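Local coordinates for protein amidohydrolase (Thermotoga maritima, PDB 3OOQ) that probably acts as a hydrolase of the amidohydrolase family, possibly with allantoinase activity, at residues L8-T13 / A45-L50. Numbering follows the deposited sequence.
Sequences LFKNAT and AEIVDL
Phe-9 meets Val-48 and Leu-50 on the buried face of a parallel strand pair, strand 8-10 beside strand 46-49. The closest apolar approach is Phe-9 CD1 to Leu-50 CD1, 3.5 Å. Val-48 lies alongside the ring, its CB 3.8 Å from Phe-9 CD1. With CG anti to the carbonyl carbon (chi1 -65°), Phe-9 puts ring carbon CD1 within contact of both aliphatic side chains, each obliquely placed to the ring. Leu-50 also reaches past the corner at Asn-11: its CB lies 3.8 Å from Ala-12 CB. Leu-55, Leu-361 and Val-363 extend this apolar layer, and Tyr-379 stacks edge-to-face on Phe-9, consistent with the small beta domain, built from both chain ends, that flanks the TIM barrel in amidohydrolases.

The other face is packed at one end, where Leu-8 CB lies 3.8 Å from Ala-45 CB, but looser around Lys-10 and the exposed Ile-47 and Asp-49. Lys-10 and Ile-47 side chains pass obliquely, Lys-10 CG 3.9 Å from Ile-47 CD1. Bent at chi2 and chi3, Lys-10 leads away to a salt bridge with Asp-25; Asp-49 OD1 hydrogen-bonds Thr-51, as does Asn-11 ND2.

Between the faces, Leu-8 N donates to Glu-46 O (2.9 Å) and Leu-8 O accepts a hydrogen bond from Val-48 N; Lys-10 N donates to Val-48 O (2.8 Å), and Lys-10 O accepts one from Leu-50 N (2.8 Å). N-H...O angles of 159° to 172° are close to straight. Hydrogen bonds thus fix the register, apolar contact packs the Phe-9 face and the Leu-8 end of the other, and the charged ends of Lys-10 and Asp-49 turn to other partners.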
ATOM      1  N   LEU F   8      40.734  25.626 -46.353  1.00 30.71           N
ATOM      2  CA  LEU F   8      41.628  26.652 -45.865  1.00 29.50           C
ATOM      3  C   LEU F   8      40.800  27.821 -45.346  1.00 28.44           C
ATOM      4  O   LEU F   8      40.176  28.550 -46.121  1.00 28.69           O
ATOM      5  CB  LEU F   8      42.581  27.088 -46.983  1.00 29.25           C
ATOM      6  CG  LEU F   8      43.605  28.184 -46.699  1.00 41.70           C
ATOM      7  CD1 LEU F   8      44.423  27.867 -45.431  1.00 29.08           C
ATOM      8  CD2 LEU F   8      44.510  28.421 -47.922  1.00 29.80           C
ATOM      9  N   PHE F   9      40.781  27.984 -44.030  1.00 27.31           N
ATOM     10  CA  PHE F   9      40.045  29.083 -43.417  1.00 27.03           C
ATOM     11  C   PHE F   9      40.939  30.301 -43.384  1.00 27.29           C
ATOM     12  O   PHE F   9      42.031  30.248 -42.825  1.00 27.33           O
ATOM     13  CB  PHE F   9      39.589  28.718 -42.000  1.00 26.72           C
ATOM     14  CG  PHE F   9      38.594  27.588 -41.950  1.00 30.08           C
ATOM     15  CD1 PHE F   9      37.238  27.823 -42.191  1.00 27.16           C
ATOM     16  CD2 PHE F   9      39.009  26.289 -41.650  1.00 26.81           C
ATOM     17  CE1 PHE F   9      36.305  26.773 -42.148  1.00 29.84           C
ATOM     18  CE2 PHE F   9      38.085  25.235 -41.585  1.00 29.62           C
ATOM     19  CZ  PHE F   9      36.724  25.484 -41.832  1.00 26.96           C
ATOM     20  N   LYS F  10      40.485  31.398 -43.978  1.00 27.86           N
ATOM     21  CA  LYS F  10      41.346  32.583 -44.128  1.00 28.96           C
ATOM     22  C   LYS F  10      40.912  33.794 -43.298  1.00 29.12           C
ATOM     23  O   LYS F  10      39.745  34.178 -43.304  1.00 28.40           O
ATOM     24  CB  LYS F  10      41.476  32.982 -45.620  1.00 29.20           C
ATOM     25  CG  LYS F  10      42.087  31.876 -46.492  1.00 35.26           C
ATOM     26  CD  LYS F  10      43.461  32.198 -47.108  1.00 30.36           C
ATOM     27  CE  LYS F  10      44.271  33.299 -46.409  1.00 35.95           C
ATOM     28  NZ  LYS F  10      45.729  33.155 -46.737  1.00 30.30           N
ATOM     29  N   ASN F  11      41.877  34.394 -42.604  1.00 29.87           N
ATOM     30  CA  ASN F  11      41.721  35.738 -42.044  1.00 31.31           C
ATOM     31  C   ASN F  11      40.711  35.875 -40.894  1.00 30.04           C
ATOM     32  O   ASN F  11      40.211  36.967 -40.614  1.00 30.00           O
ATOM     33  CB  ASN F  11      41.455  36.757 -43.180  1.00 34.04           C
ATOM     34  CG  ASN F  11      41.746  38.192 -42.770  1.00 40.74           C
ATOM     35  OD1 ASN F  11      42.699  38.473 -42.041  1.00 36.10           O
ATOM     36  ND2 ASN F  11      40.916  39.109 -43.234  1.00 36.01           N
ATOM     37  N   ALA F  12      40.428  34.761 -40.219  1.00 28.69           N
ATOM     38  CA  ALA F  12      39.704  34.787 -38.957  1.00 27.56           C
ATOM     39  C   ALA F  12      40.596  35.360 -37.865  1.00 26.82           C
ATOM     40  O   ALA F  12      41.823  35.376 -37.996  1.00 26.45           O
ATOM     41  CB  ALA F  12      39.270  33.368 -38.567  1.00 26.94           C
ATOM     42  N   THR F  13      39.985  35.827 -36.778  1.00 26.91           N
ATOM     43  CA  THR F  13      40.709  35.920 -35.511  1.00 26.84           C
ATOM     44  C   THR F  13      40.667  34.492 -34.954  1.00 26.86           C
ATOM     45  O   THR F  13      39.597  33.982 -34.573  1.00 26.64           O
ATOM     46  CB  THR F  13      40.068  36.912 -34.530  1.00 27.02           C
ATOM     47  OG1 THR F  13      39.997  38.210 -35.135  1.00 25.29           O
ATOM     48  CG2 THR F  13      40.871  36.990 -33.213  1.00 24.22           C
ATOM     49  N   ALA F  45      43.218  23.518 -51.867  1.00 49.97           N
ATOM     50  CA  ALA F  45      42.238  23.744 -50.800  1.00 47.95           C
ATOM     51  C   ALA F  45      41.089  24.670 -51.201  1.00 46.11           C
ATOM     52  O   ALA F  45      41.316  25.718 -51.806  1.00 46.18           O
ATOM     53  CB  ALA F  45      42.938  24.296 -49.557  1.00 47.67           C
ATOM     54  N   GLU F  46      39.863  24.272 -50.861  1.00 44.39           N
ATOM     55  CA  GLU F  46      38.713  25.173 -50.963  1.00 43.22           C
ATOM     56  C   GLU F  46      38.935  26.270 -49.936  1.00 41.00           C
ATOM     57  O   GLU F  46      39.275  25.992 -48.790  1.00 40.30           O
ATOM     58  CB  GLU F  46      37.397  24.442 -50.672  1.00 44.06           C
ATOM     59  CG  GLU F  46      36.136  25.297 -50.852  1.00 57.70           C
ATOM     60  CD  GLU F  46      34.986  24.892 -49.925  1.00 45.88           C
ATOM     61  OE1 GLU F  46      34.786  23.672 -49.677  1.00 57.64           O
ATOM     62  OE2 GLU F  46      34.268  25.805 -49.448  1.00 57.71           O
ATOM     63  N   ILE F  47      38.768  27.520 -50.334  1.00 39.79           N
ATOM     64  CA  ILE F  47      39.008  28.575 -49.372  1.00 38.51           C
ATOM     65  C   ILE F  47      37.697  29.083 -48.773  1.00 36.76           C
ATOM     66  O   ILE F  47      36.708  29.275 -49.471  1.00 36.07           O
ATOM     67  CB  ILE F  47      39.963  29.708 -49.910  1.00 39.27           C
ATOM     68  CG1 ILE F  47      39.207  30.979 -50.281  1.00 41.90           C
ATOM     69  CG2 ILE F  47      40.903  29.202 -51.013  1.00 41.74           C
ATOM     70  CD1 ILE F  47      39.136  31.970 -49.107  1.00 39.47           C
ATOM     71  N   VAL F  48      37.705  29.241 -47.454  1.00 35.14           N
ATOM     72  CA  VAL F  48      36.595  29.820 -46.733  1.00 33.72           C
ATOM     73  C   VAL F  48      37.091  31.102 -46.094  1.00 32.91           C
ATOM     74  O   VAL F  48      37.953  31.088 -45.218  1.00 32.17           O
ATOM     75  CB  VAL F  48      36.064  28.864 -45.653  1.00 33.24           C
ATOM     76  CG1 VAL F  48      34.883  29.482 -44.921  1.00 25.40           C
ATOM     77  CG2 VAL F  48      35.681  27.524 -46.285  1.00 26.32           C
ATOM     78  N   ASP F  49      36.536  32.215 -46.543  1.00 33.26           N
ATOM     79  CA  ASP F  49      36.933  33.516 -46.048  1.00 33.65           C
ATOM     80  C   ASP F  49      36.203  33.809 -44.746  1.00 32.28           C
ATOM     81  O   ASP F  49      34.970  33.818 -44.710  1.00 33.27           O
ATOM     82  CB  ASP F  49      36.655  34.589 -47.111  1.00 35.16           C
ATOM     83  CG  ASP F  49      36.753  36.004 -46.566  1.00 48.24           C
ATOM     84  OD1 ASP F  49      37.736  36.322 -45.876  1.00 35.03           O
ATOM     85  OD2 ASP F  49      35.836  36.809 -46.847  1.00 37.23           O
ATOM     86  N   LEU F  50      36.962  34.057 -43.684  1.00 30.06           N
ATOM     87  CA  LEU F  50      36.371  34.322 -42.380  1.00 29.02           C
ATOM     88  C   LEU F  50      36.755  35.689 -41.845  1.00 28.93           C
ATOM     89  O   LEU F  50      36.814  35.897 -40.617  1.00 28.20           O
ATOM     90  CB  LEU F  50      36.743  33.225 -41.359  1.00 27.78           C
ATOM     91  CG  LEU F  50      36.336  31.771 -41.640  1.00 22.15           C
ATOM     92  CD1 LEU F  50      36.861  30.858 -40.537  1.00 26.63           C
ATOM     93  CD2 LEU F  50      34.830  31.617 -41.801  1.00 26.84           C
TER